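Poly(ADP-ribose) glycohydrolase (Thermomonospora curvata, PDB 3SII) probably hydrolyses the ribose-ribose bonds of poly(ADP-ribose) chains, releasing ADP-ribose. Local coordinates at residues 89-94 / 168-173; 76-81 / 214-219; 227-232 / 264-269. All coordinates share one frame; numbering follows the deposited sequence.

Contact 1. Residues 89-94 / 168-173. With A1R (5'-O-[(S)-{[(S)-{[(2R,3R,4S)-3,4-dihydroxypyrrolidin-2-yl]methoxy}(hydroxy)phosphoryl]oxy}(hydroxy)phosphoryl]adenosine), chain B.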
loop_
_atom_site.group_PDB
_atom_site.type_symbol
_atom_site.label_atom_id
_atom_site.label_comp_id
_atom_site.label_asym_id
_atom_site.label_seq_id
_atom_site.Cartn_x
_atom_site.Cartn_y
_atom_site.Cartn_z
ATOM N N VAL A 89 4.339 -5.604 10.380
ATOM C CA VAL A 89 3.050 -5.083 9.926
ATOM C C VAL A 89 3.020 -5.113 8.403
ATOM O O VAL A 89 4.056 -4.909 7.766
ATOM C CB VAL A 89 2.883 -3.621 10.400
ATOM C CG1 VAL A 89 1.610 -2.989 9.856
ATOM C CG2 VAL A 89 2.934 -3.550 11.940
ATOM N N ALA A 90 1.854 -5.380 7.819
ATOM C CA ALA A 90 1.684 -5.273 6.364
ATOM C C ALA A 90 0.820 -4.077 6.003
ATOM O O ALA A 90 -0.201 -3.818 6.650
ATOM C CB ALA A 90 1.071 -6.553 5.804
ATOM N N CYS A 91 1.225 -3.366 4.954
ATOM C CA CYS A 91 0.539 -2.170 4.499
ATOM C C CYS A 91 0.122 -2.284 3.040
ATOM O O CYS A 91 0.915 -2.698 2.200
ATOM C CB CYS A 91 1.461 -0.956 4.592
ATOM S SG CYS A 91 2.100 -0.579 6.232
ATOM N N LEU A 92 -1.107 -1.886 2.742
ATOM C CA LEU A 92 -1.577 -1.827 1.367
ATOM C C LEU A 92 -1.046 -0.559 0.690
ATOM O O LEU A 92 -1.258 0.547 1.181
ATOM C CB LEU A 92 -3.112 -1.873 1.335
ATOM C CG LEU A 92 -3.791 -1.691 -0.026
ATOM C CD1 LEU A 92 -3.295 -2.745 -1.035
ATOM C CD2 LEU A 92 -5.322 -1.723 0.130
ATOM N N ASN A 93 -0.326 -0.750 -0.412
ATOM C CA ASN A 93 0.132 0.305 -1.314
ATOM C C ASN A 93 -0.954 0.526 -2.364
ATOM O O ASN A 93 -1.320 -0.416 -3.081
ATOM C CB ASN A 93 1.446 -0.147 -1.976
ATOM C CG ASN A 93 1.904 0.793 -3.069
ATOM O OD1 ASN A 93 1.507 1.955 -3.105
ATOM N ND2 ASN A 93 2.729 0.286 -3.981
ATOM N N PHE A 94 -1.480 1.757 -2.428
ATOM C CA PHE A 94 -2.538 2.107 -3.379
ATOM C C PHE A 94 -1.869 2.324 -4.730
ATOM O O PHE A 94 -1.579 3.458 -5.139
ATOM C CB PHE A 94 -3.277 3.383 -2.948
ATOM C CG PHE A 94 -3.834 3.351 -1.534
ATOM C CD1 PHE A 94 -4.028 2.159 -0.845
ATOM C CD2 PHE A 94 -4.202 4.541 -0.911
ATOM C CE1 PHE A 94 -4.547 2.151 0.444
ATOM C CE2 PHE A 94 -4.728 4.540 0.372
ATOM C CZ PHE A 94 -4.902 3.339 1.054
ATOM N N TYR A 168 12.436 1.506 10.413
ATOM C CA TYR A 168 11.672 0.328 10.781
ATOM C C TYR A 168 11.292 -0.402 9.509
ATOM O O TYR A 168 11.358 0.167 8.427
ATOM C CB TYR A 168 10.434 0.702 11.622
ATOM C CG TYR A 168 9.452 1.630 10.942
ATOM C CD1 TYR A 168 9.708 2.997 10.831
ATOM C CD2 TYR A 168 8.253 1.142 10.420
ATOM C CE1 TYR A 168 8.800 3.854 10.210
ATOM C CE2 TYR A 168 7.348 1.990 9.799
ATOM C CZ TYR A 168 7.626 3.337 9.694
ATOM O OH TYR A 168 6.726 4.176 9.076
ATOM N N ARG A 169 10.907 -1.664 9.625
ATOM C CA ARG A 169 10.576 -2.439 8.441
ATOM C C ARG A 169 9.109 -2.845 8.444
ATOM O O ARG A 169 8.558 -3.204 9.488
ATOM C CB ARG A 169 11.455 -3.684 8.348
ATOM C CG ARG A 169 12.925 -3.367 8.058
ATOM C CD ARG A 169 13.730 -4.626 7.742
ATOM N NE ARG A 169 13.922 -5.437 8.940
ATOM C CZ ARG A 169 14.546 -6.612 8.966
ATOM N NH1 ARG A 169 15.047 -7.133 7.853
ATOM N NH2 ARG A 169 14.665 -7.271 10.111
ATOM N N VAL A 170 8.486 -2.765 7.272
ATOM C CA VAL A 170 7.117 -3.236 7.078
ATOM C C VAL A 170 7.034 -4.035 5.788
ATOM O O VAL A 170 7.863 -3.862 4.884
ATOM C CB VAL A 170 6.114 -2.065 6.981
ATOM C CG1 VAL A 170 6.251 -1.115 8.166
ATOM C CG2 VAL A 170 6.303 -1.299 5.673
ATOM N N ALA A 171 6.028 -4.899 5.679
ATOM C CA ALA A 171 5.758 -5.539 4.400
ATOM C C ALA A 171 4.773 -4.683 3.627
ATOM O O ALA A 171 3.868 -4.084 4.217
ATOM C CB ALA A 171 5.191 -6.938 4.596
ATOM N N PHE A 172 4.940 -4.614 2.311
ATOM C CA PHE A 172 3.960 -3.936 1.470
ATOM C C PHE A 172 3.232 -4.908 0.562
ATOM O O PHE A 172 3.802 -5.895 0.086
ATOM C CB PHE A 172 4.603 -2.829 0.624
ATOM C CG PHE A 172 5.012 -1.619 1.416
ATOM C CD1 PHE A 172 4.063 -0.703 1.853
ATOM C CD2 PHE A 172 6.342 -1.405 1.734
ATOM C CE1 PHE A 172 4.428 0.403 2.594
ATOM C CE2 PHE A 172 6.722 -0.290 2.474
ATOM C CZ PHE A 172 5.753 0.620 2.895
ATOM N N LEU A 173 1.961 -4.615 0.335
ATOM C CA LEU A 173 1.132 -5.350 -0.615
ATOM C C LEU A 173 0.726 -4.365 -1.699
ATOM O O LEU A 173 0.022 -3.388 -1.429
ATOM C CB LEU A 173 -0.130 -5.862 0.073
ATOM C CG LEU A 173 0.097 -6.697 1.335
ATOM C CD1 LEU A 173 -1.079 -6.566 2.279
ATOM C CD2 LEU A 173 0.306 -8.130 0.936
HETATM N N1 A1R B . -2.008 7.794 3.910
HETATM C C2 A1R B . -3.319 7.448 4.086
HETATM N N3 A1R B . -4.306 7.899 3.263
HETATM C C4 A1R B . -3.880 8.694 2.296
HETATM C C5 A1R B . -2.577 9.100 2.017
HETATM C C6 A1R B . -1.635 8.602 2.894
HETATM N N6 A1R B . -0.253 8.943 2.762
HETATM N N7 A1R B . -2.552 9.931 0.903
HETATM C C8 A1R B . -3.834 10.020 0.501
HETATM N N9 A1R B . -4.688 9.295 1.311
HETATM C "C1'" A1R B . -6.125 9.125 1.195
HETATM C "C2'" A1R B . -6.815 10.226 0.466
HETATM O "O2'" A1R B . -8.073 10.450 1.008
HETATM C "C3'" A1R B . -6.935 9.712 -0.916
HETATM O "O3'" A1R B . -8.047 10.215 -1.571
HETATM O "O4'" A1R B . -6.411 7.944 0.487
HETATM C "C4'" A1R B . -7.065 8.245 -0.717
HETATM C "C5'" A1R B . -6.533 7.457 -1.896
HETATM O "O5'" A1R B . -5.195 7.765 -2.133
HETATM P PA A1R B . -4.611 7.759 -3.623
HETATM O O1A A1R B . -3.124 7.795 -3.417
HETATM O O2A A1R B . -5.125 8.849 -4.497
HETATM O O3A A1R B . -4.991 6.322 -4.175
HETATM P PB A1R B . -5.610 5.888 -5.586
HETATM O O1B A1R B . -6.981 6.474 -5.828
HETATM O O2B A1R B . -5.641 4.386 -5.575
HETATM O O5N A1R B . -4.685 6.478 -6.719
HETATM C C5N A1R B . -3.554 5.797 -7.168
HETATM N N4N A1R B . -2.196 7.305 -7.378
HETATM C C1N A1R B . -0.783 7.194 -7.038
HETATM O O2N A1R B . 0.819 5.835 -8.138
HETATM C C2N A1R B . -0.379 5.818 -7.471
HETATM O O3N A1R B . -1.526 5.873 -9.555
HETATM C C3N A1R B . -1.534 5.345 -8.274
HETATM C C4N A1R B . -2.784 6.075 -8.122
HETATM O O HOH W 1 6.395 -3.735 11.010
#
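Val89 starts the pairing of strands 90-94 and 168-173 by taking the amide of Ala171 on its carbonyl (Ala171 N to Val89 O, 2.9 Å), while a water accepts from Val89 N and donates to Arg169 O, extending the link by one step. At Ala90 the methyl group meets Leu173 CD1 at 4.1 Å. Cys91 bonds twice through its backbone, its N giving to Ala171 O (2.8 Å) and its O receiving Leu173 N (2.9 Å). Its CB lies 3.8 Å from Phe172 CD1, and SG, turned beside the backbone N (chi1 -59°), makes an oblique sulfur-aromatic contact with that ring, one face of which carries Val170 CG2. This is parallel pairing at the centre of the mixed macrodomain sheet, with strand 214-217 bonded to the other edge of 90-94. Leu92 lies on the same face as Ala90 and Leu173, and its CD1 comes 3.4 Å from Leu173 O. That same oxygen accepts from Asn93 N (2.8 Å, N-H...O angle 164°), and Asn93 ND2 bonds beyond the pair to Thr174 and Glu112. Phe94 takes no part in the pairing; A1R O5' lies at the edge of its ring, 3.6 Å from Phe94 CD2.

Contact 2. Residues 76-81 / 214-219. With A1R (5'-O-[(S)-{[(S)-{[(2R,3R,4S)-3,4-dihydroxypyrrolidin-2-yl]methoxy}(hydroxy)phosphoryl]oxy}(hydroxy)phosphoryl]adenosine), chain B.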
loop_
_atom_site.group_PDB
_atom_site.type_symbol
_atom_site.label_atom_id
_atom_site.label_comp_id
_atom_site.label_asym_id
_atom_site.label_seq_id
_atom_site.Cartn_x
_atom_site.Cartn_y
_atom_site.Cartn_z
ATOM N N ALA A 76 2.409 6.564 9.166
ATOM C CA ALA A 76 2.306 6.904 10.579
ATOM C C ALA A 76 1.653 5.760 11.350
ATOM O O ALA A 76 2.108 5.382 12.437
ATOM C CB ALA A 76 1.519 8.188 10.774
ATOM N N ALA A 77 0.590 5.201 10.784
ATOM C CA ALA A 77 -0.043 4.037 11.395
ATOM C C ALA A 77 0.933 2.855 11.493
ATOM O O ALA A 77 1.022 2.191 12.537
ATOM C CB ALA A 77 -1.299 3.635 10.608
ATOM N N ALA A 78 1.669 2.585 10.420
ATOM C CA ALA A 78 2.605 1.464 10.427
ATOM C C ALA A 78 3.675 1.660 11.499
ATOM O O ALA A 78 4.030 0.732 12.219
ATOM C CB ALA A 78 3.248 1.298 9.062
ATOM N N ARG A 79 4.159 2.885 11.620
ATOM C CA ARG A 79 5.193 3.198 12.602
ATOM C C ARG A 79 4.692 3.012 14.033
ATOM O O ARG A 79 5.411 2.479 14.889
ATOM C CB ARG A 79 5.688 4.624 12.372
ATOM C CG ARG A 79 6.927 4.991 13.154
ATOM C CD ARG A 79 7.358 6.394 12.791
ATOM N NE ARG A 79 8.521 6.822 13.560
ATOM C CZ ARG A 79 8.939 8.083 13.619
ATOM N NH1 ARG A 79 8.295 9.028 12.947
ATOM N NH2 ARG A 79 10.007 8.398 14.340
ATOM N N ARG A 80 3.459 3.445 14.298
ATOM C CA ARG A 80 2.855 3.271 15.616
ATOM C C ARG A 80 2.731 1.789 15.969
ATOM O O ARG A 80 3.135 1.363 17.057
ATOM C CB ARG A 80 1.485 3.954 15.665
ATOM C CG ARG A 80 0.698 3.689 16.954
ATOM C CD ARG A 80 -0.576 4.531 17.043
ATOM N NE ARG A 80 -1.494 4.331 15.913
ATOM C CZ ARG A 80 -2.505 3.465 15.900
ATOM N NH1 ARG A 80 -2.741 2.683 16.949
ATOM N NH2 ARG A 80 -3.282 3.378 14.825
ATOM N N LEU A 81 2.161 1.004 15.058
ATOM C CA LEU A 81 1.983 -0.421 15.296
ATOM C C LEU A 81 3.314 -1.136 15.488
ATOM O O LEU A 81 3.441 -2.026 16.335
ATOM C CB LEU A 81 1.200 -1.062 14.149
ATOM C CG LEU A 81 -0.322 -1.108 14.309
ATOM C CD1 LEU A 81 -0.926 0.242 14.705
ATOM C CD2 LEU A 81 -0.979 -1.656 13.034
ATOM N N ARG A 214 -1.296 -8.037 11.602
ATOM C CA ARG A 214 -1.663 -6.633 11.748
ATOM C C ARG A 214 -1.506 -5.910 10.414
ATOM O O ARG A 214 -0.482 -6.044 9.752
ATOM C CB ARG A 214 -0.816 -5.975 12.844
ATOM C CG ARG A 214 -0.999 -6.679 14.187
ATOM C CD ARG A 214 -0.296 -5.944 15.334
ATOM N NE ARG A 214 1.147 -5.889 15.119
ATOM C CZ ARG A 214 1.942 -4.941 15.607
ATOM N NH1 ARG A 214 1.438 -3.962 16.352
ATOM N NH2 ARG A 214 3.239 -4.972 15.335
ATOM N N LEU A 215 -2.544 -5.176 10.013
ATOM C CA LEU A 215 -2.607 -4.598 8.683
ATOM C C LEU A 215 -2.939 -3.138 8.738
ATOM O O LEU A 215 -3.731 -2.707 9.579
ATOM C CB LEU A 215 -3.724 -5.239 7.871
ATOM C CG LEU A 215 -3.859 -6.734 7.771
ATOM C CD1 LEU A 215 -5.062 -7.050 6.876
ATOM C CD2 LEU A 215 -2.589 -7.334 7.205
ATOM N N VAL A 216 -2.363 -2.388 7.809
ATOM C CA VAL A 216 -2.747 -1.000 7.592
ATOM C C VAL A 216 -3.400 -0.899 6.222
ATOM O O VAL A 216 -2.738 -1.104 5.186
ATOM C CB VAL A 216 -1.566 -0.036 7.701
ATOM C CG1 VAL A 216 -2.031 1.394 7.483
ATOM C CG2 VAL A 216 -0.903 -0.166 9.083
ATOM N N LEU A 217 -4.705 -0.632 6.233
ATOM C CA LEU A 217 -5.500 -0.471 5.008
ATOM C C LEU A 217 -5.981 0.983 4.928
ATOM O O LEU A 217 -5.558 1.833 5.716
ATOM C CB LEU A 217 -6.692 -1.432 5.012
ATOM C CG LEU A 217 -6.302 -2.908 5.212
ATOM C CD1 LEU A 217 -7.553 -3.766 5.337
ATOM C CD2 LEU A 217 -5.397 -3.410 4.092
ATOM N N GLY A 218 -6.862 1.289 3.983
ATOM C CA GLY A 218 -7.326 2.664 3.849
ATOM C C GLY A 218 -8.209 2.823 2.632
ATOM O O GLY A 218 -8.777 1.828 2.144
ATOM N N ALA A 219 -8.311 4.062 2.155
ATOM C CA ALA A 219 -9.216 4.435 1.066
ATOM C C ALA A 219 -8.619 4.139 -0.308
ATOM O O ALA A 219 -8.496 5.016 -1.173
ATOM C CB ALA A 219 -9.626 5.912 1.191
HETATM N N1 A1R B . -2.008 7.794 3.910
HETATM C C2 A1R B . -3.319 7.448 4.086
HETATM N N3 A1R B . -4.306 7.899 3.263
HETATM C C4 A1R B . -3.880 8.694 2.296
HETATM C C5 A1R B . -2.577 9.100 2.017
HETATM C C6 A1R B . -1.635 8.602 2.894
HETATM N N6 A1R B . -0.253 8.943 2.762
HETATM N N7 A1R B . -2.552 9.931 0.903
HETATM C C8 A1R B . -3.834 10.020 0.501
HETATM N N9 A1R B . -4.688 9.295 1.311
HETATM C "C1'" A1R B . -6.125 9.125 1.195
HETATM C "C2'" A1R B . -6.815 10.226 0.466
HETATM O "O2'" A1R B . -8.073 10.450 1.008
HETATM C "C3'" A1R B . -6.935 9.712 -0.916
HETATM O "O3'" A1R B . -8.047 10.215 -1.571
HETATM O "O4'" A1R B . -6.411 7.944 0.487
HETATM C "C4'" A1R B . -7.065 8.245 -0.717
HETATM C "C5'" A1R B . -6.533 7.457 -1.896
HETATM O "O5'" A1R B . -5.195 7.765 -2.133
HETATM P PA A1R B . -4.611 7.759 -3.623
HETATM O O1A A1R B . -3.124 7.795 -3.417
HETATM O O2A A1R B . -5.125 8.849 -4.497
HETATM O O3A A1R B . -4.991 6.322 -4.175
HETATM P PB A1R B . -5.610 5.888 -5.586
HETATM O O1B A1R B . -6.981 6.474 -5.828
HETATM O O2B A1R B . -5.641 4.386 -5.575
HETATM O O5N A1R B . -4.685 6.478 -6.719
HETATM C C5N A1R B . -3.554 5.797 -7.168
HETATM N N4N A1R B . -2.196 7.305 -7.378
HETATM C C1N A1R B . -0.783 7.194 -7.038
HETATM O O2N A1R B . 0.819 5.835 -8.138
HETATM C C2N A1R B . -0.379 5.818 -7.471
HETATM O O3N A1R B . -1.526 5.873 -9.555
HETATM C C3N A1R B . -1.534 5.345 -8.274
HETATM C C4N A1R B . -2.784 6.075 -8.122
#
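Val216 projects from strand 214-217 into the inner side of helix 76-81, setting CG1 against the Ala77 methyl and CG2 chiefly against the backbone of Ala78: CG1 lies 3.9 Å from Ala77 CB, and CG2 lies 4.0 Å from Ala78 N. This is helix-on-sheet packing of the macrodomain's α/β/α sandwich, with the short helix and strand segments running nearly antiparallel at 164° and 8.8 Å apart at their axes. The small alanine side chains let the helix backbone come close to the valine, whose CG1 is anti to the backbone N (chi1 -179°) and thereby directs both methyls at the helix. One helical turn on, Leu81 closes the apolar patch, its CD2 4.2 Å from Val216 CG2.

Beside this patch Arg214 extends from the strand towards the helix and bends at chi3 (-62°), and the side chains of Arg214 and Leu81 run alongside each other with opposite headings. NH1 comes within 3.6 Å of Leu81 CB, and the guanidinium presents its edge to the carbonyl of Leu81. Two N-H groups share the one oxygen: Arg214 NH1 to Leu81 O is 2.8 Å, from above the carbonyl plane, and Arg214 NH2 to the same Leu81 O is a weak 3.1 Å. A salt bridge from NE to Asp87 and a weak bond from NH2 to Ala85 O steady the group from the loop after the helix. A leucine in place of Arg214 would probably leave Asp87 without its cationic mate and the Leu81 carbonyl without its NH1 donor and the weak NH2 one. Outward again, Cys91 of the neighbouring strand packs on both Ala78 and Val216. Past the strand end, Ala219 O lies 3.2 Å from A1R C5'.

Contact 3. Residues 227-232 / 264-269. With A1R (5'-O-[(S)-{[(S)-{[(2R,3R,4S)-3,4-dihydroxypyrrolidin-2-yl]methoxy}(hydroxy)phosphoryl]oxy}(hydroxy)phosphoryl]adenosine), chain B.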
loop_
_atom_site.group_PDB
_atom_site.type_symbol
_atom_site.label_atom_id
_atom_site.label_comp_id
_atom_site.label_asym_id
_atom_site.label_seq_id
_atom_site.Cartn_x
_atom_site.Cartn_y
_atom_site.Cartn_z
ATOM N N ASN A 227 -12.650 5.926 -7.037
ATOM C CA ASN A 227 -13.615 5.005 -6.461
ATOM C C ASN A 227 -14.421 5.680 -5.357
ATOM O O ASN A 227 -14.008 6.699 -4.808
ATOM C CB ASN A 227 -12.935 3.740 -5.923
ATOM C CG ASN A 227 -12.560 2.775 -7.019
ATOM O OD1 ASN A 227 -13.382 1.972 -7.465
ATOM N ND2 ASN A 227 -11.316 2.859 -7.473
ATOM N N ASP A 228 -15.571 5.093 -5.048
ATOM C CA ASP A 228 -16.490 5.599 -4.036
ATOM C C ASP A 228 -16.044 5.099 -2.662
ATOM O O ASP A 228 -16.018 3.895 -2.416
ATOM C CB ASP A 228 -17.897 5.077 -4.355
ATOM C CG ASP A 228 -18.935 5.508 -3.336
ATOM O OD1 ASP A 228 -18.572 6.134 -2.321
ATOM O OD2 ASP A 228 -20.127 5.203 -3.552
ATOM N N PRO A 229 -15.659 6.011 -1.755
ATOM C CA PRO A 229 -15.141 5.497 -0.485
ATOM C C PRO A 229 -16.151 4.669 0.316
ATOM O O PRO A 229 -15.719 3.758 1.030
ATOM C CB PRO A 229 -14.713 6.758 0.279
ATOM C CG PRO A 229 -15.399 7.884 -0.393
ATOM C CD PRO A 229 -15.615 7.482 -1.830
ATOM N N ALA A 230 -17.448 4.958 0.215
ATOM C CA ALA A 230 -18.431 4.124 0.907
ATOM C C ALA A 230 -18.383 2.706 0.361
ATOM O O ALA A 230 -18.497 1.737 1.112
ATOM C CB ALA A 230 -19.855 4.704 0.780
ATOM N N GLN A 231 -18.221 2.576 -0.949
ATOM C CA GLN A 231 -18.155 1.250 -1.555
ATOM C C GLN A 231 -16.859 0.516 -1.185
ATOM O O GLN A 231 -16.877 -0.683 -0.916
ATOM C CB GLN A 231 -18.304 1.334 -3.075
ATOM C CG GLN A 231 -18.331 -0.027 -3.757
ATOM C CD GLN A 231 -18.590 0.073 -5.245
ATOM O OE1 GLN A 231 -17.986 0.894 -5.936
ATOM N NE2 GLN A 231 -19.503 -0.756 -5.747
ATOM N N VAL A 232 -15.736 1.231 -1.157
ATOM C CA VAL A 232 -14.487 0.594 -0.754
ATOM C C VAL A 232 -14.535 0.183 0.724
ATOM O O VAL A 232 -14.106 -0.907 1.094
ATOM C CB VAL A 232 -13.276 1.489 -1.044
ATOM C CG1 VAL A 232 -12.002 0.836 -0.555
ATOM C CG2 VAL A 232 -13.189 1.766 -2.558
ATOM N N ALA A 264 -12.774 16.032 4.679
ATOM C CA ALA A 264 -12.101 14.722 4.696
ATOM C C ALA A 264 -13.058 13.563 4.393
ATOM O O ALA A 264 -13.194 12.636 5.195
ATOM C CB ALA A 264 -11.400 14.494 6.035
ATOM N N PRO A 265 -13.710 13.599 3.224
ATOM C CA PRO A 265 -14.797 12.658 2.912
ATOM C C PRO A 265 -14.390 11.185 2.855
ATOM O O PRO A 265 -15.202 10.311 3.175
ATOM C CB PRO A 265 -15.285 13.133 1.534
ATOM C CG PRO A 265 -14.113 13.850 0.953
ATOM C CD PRO A 265 -13.460 14.537 2.114
ATOM N N ARG A 266 -13.164 10.903 2.431
ATOM C CA ARG A 266 -12.699 9.526 2.406
ATOM C C ARG A 266 -12.640 8.973 3.829
ATOM O O ARG A 266 -13.047 7.836 4.096
ATOM C CB ARG A 266 -11.306 9.461 1.782
ATOM C CG ARG A 266 -11.265 9.154 0.286
ATOM C CD ARG A 266 -11.836 10.256 -0.575
ATOM N NE ARG A 266 -11.159 11.545 -0.420
ATOM C CZ ARG A 266 -10.676 12.266 -1.428
ATOM N NH1 ARG A 266 -10.746 11.801 -2.667
ATOM N NH2 ARG A 266 -10.107 13.445 -1.195
ATOM N N HIS A 267 -12.108 9.780 4.743
ATOM C CA HIS A 267 -12.059 9.387 6.139
ATOM C C HIS A 267 -13.453 9.268 6.751
ATOM O O HIS A 267 -13.738 8.318 7.480
ATOM C CB HIS A 267 -11.228 10.374 6.948
ATOM C CG HIS A 267 -11.292 10.129 8.420
ATOM N ND1 HIS A 267 -12.208 10.756 9.238
ATOM C CD2 HIS A 267 -10.574 9.304 9.220
ATOM C CE1 HIS A 267 -12.041 10.337 10.479
ATOM N NE2 HIS A 267 -11.057 9.454 10.494
ATOM N N ALA A 268 -14.319 10.232 6.462
ATOM C CA ALA A 268 -15.687 10.200 6.970
ATOM C C ALA A 268 -16.404 8.897 6.605
ATOM O O ALA A 268 -17.077 8.297 7.442
ATOM C CB ALA A 268 -16.468 11.402 6.444
ATOM N N ALA A 269 -16.235 8.444 5.364
ATOM C CA ALA A 269 -16.895 7.227 4.898
ATOM C C ALA A 269 -16.425 5.999 5.683
ATOM O O ALA A 269 -17.225 5.130 6.035
ATOM C CB ALA A 269 -16.649 7.040 3.411
HETATM N N1 A1R B . -2.008 7.794 3.910
HETATM C C2 A1R B . -3.319 7.448 4.086
HETATM N N3 A1R B . -4.306 7.899 3.263
HETATM C C4 A1R B . -3.880 8.694 2.296
HETATM C C5 A1R B . -2.577 9.100 2.017
HETATM C C6 A1R B . -1.635 8.602 2.894
HETATM N N6 A1R B . -0.253 8.943 2.762
HETATM N N7 A1R B . -2.552 9.931 0.903
HETATM C C8 A1R B . -3.834 10.020 0.501
HETATM N N9 A1R B . -4.688 9.295 1.311
HETATM C "C1'" A1R B . -6.125 9.125 1.195
HETATM C "C2'" A1R B . -6.815 10.226 0.466
HETATM O "O2'" A1R B . -8.073 10.450 1.008
HETATM C "C3'" A1R B . -6.935 9.712 -0.916
HETATM O "O3'" A1R B . -8.047 10.215 -1.571
HETATM O "O4'" A1R B . -6.411 7.944 0.487
HETATM C "C4'" A1R B . -7.065 8.245 -0.717
HETATM C "C5'" A1R B . -6.533 7.457 -1.896
HETATM O "O5'" A1R B . -5.195 7.765 -2.133
HETATM P PA A1R B . -4.611 7.759 -3.623
HETATM O O1A A1R B . -3.124 7.795 -3.417
HETATM O O2A A1R B . -5.125 8.849 -4.497
HETATM O O3A A1R B . -4.991 6.322 -4.175
HETATM P PB A1R B . -5.610 5.888 -5.586
HETATM O O1B A1R B . -6.981 6.474 -5.828
HETATM O O2B A1R B . -5.641 4.386 -5.575
HETATM O O5N A1R B . -4.685 6.478 -6.719
HETATM C C5N A1R B . -3.554 5.797 -7.168
HETATM N N4N A1R B . -2.196 7.305 -7.378
HETATM C C1N A1R B . -0.783 7.194 -7.038
HETATM O O2N A1R B . 0.819 5.835 -8.138
HETATM C C2N A1R B . -0.379 5.818 -7.471
HETATM O O3N A1R B . -1.526 5.873 -9.555
HETATM C C3N A1R B . -1.534 5.345 -8.274
HETATM C C4N A1R B . -2.784 6.075 -8.122
#
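Two helix N-termini meet here in a small apolar surface contact at the edge of the ligand site, beside the adenosine ribose of the bound A1R: helix 229-240 follows strand 214-217, and helix 265-273, the last of the chain, comes after strand 252-256. No hydrogen bond joins segments 227-232 and 264-269. Pro229, in the first turn of helix 229-240, does most of the touching: its CB lies 3.7 Å from Ala269 CB and 4.0 Å from Arg266 CA, so the proline ring rests against one side of the first turns of helix 265-273. The Ala269 methyl also approaches the backbone of the other helix, 3.9 Å from Ala230 N. That amide is capped from within its own segment, since Asp228 at the N-cap accepts it on OD1 (Ala230 N to Asp228 OD1, 3.0 Å), from above the carboxylate plane.

Arg266 connects the helix pair to the ligand. Its chain bends at chi2 (67°) and chi3 (59°), folding the guanidinium over the ribose with A1R O3' above the centre of one face, 3.3 Å from Arg266 CZ, while Arg266 CG lies 3.5 Å from A1R O2'. A salt bridge from NE to Asp259 and a hydrogen bond from NH1 to Cys222 O fix the rotation of the group. With NE and NH1 so engaged, Arg266 probably holds the ribose by stacking and by the attraction of its charge for O3' rather than by a straight hydrogen bond.

Contacts 1 and 2 are buried and meet in the central sheet, where strand 90-94 lies between 163-175 and 214-217; contact 3 is a surface contact, its centre about 17 Å from that of contact 2 and about 21 Å from that of contact 1. The chemistry changes accordingly: regular backbone bonding between strands in contact 1, apolar packing with one charged side chain at its margin in contact 2, and apolar contact between helix starts in contact 3, with Arg266 turned to the ribose. Contacts 1 and 2 join through a probable hydrogen bond, Val216 N to Ala90 O (2.8 Å); Ala219 CB packs on Arg266 CG between contacts 2 and 3. All three touch A1R.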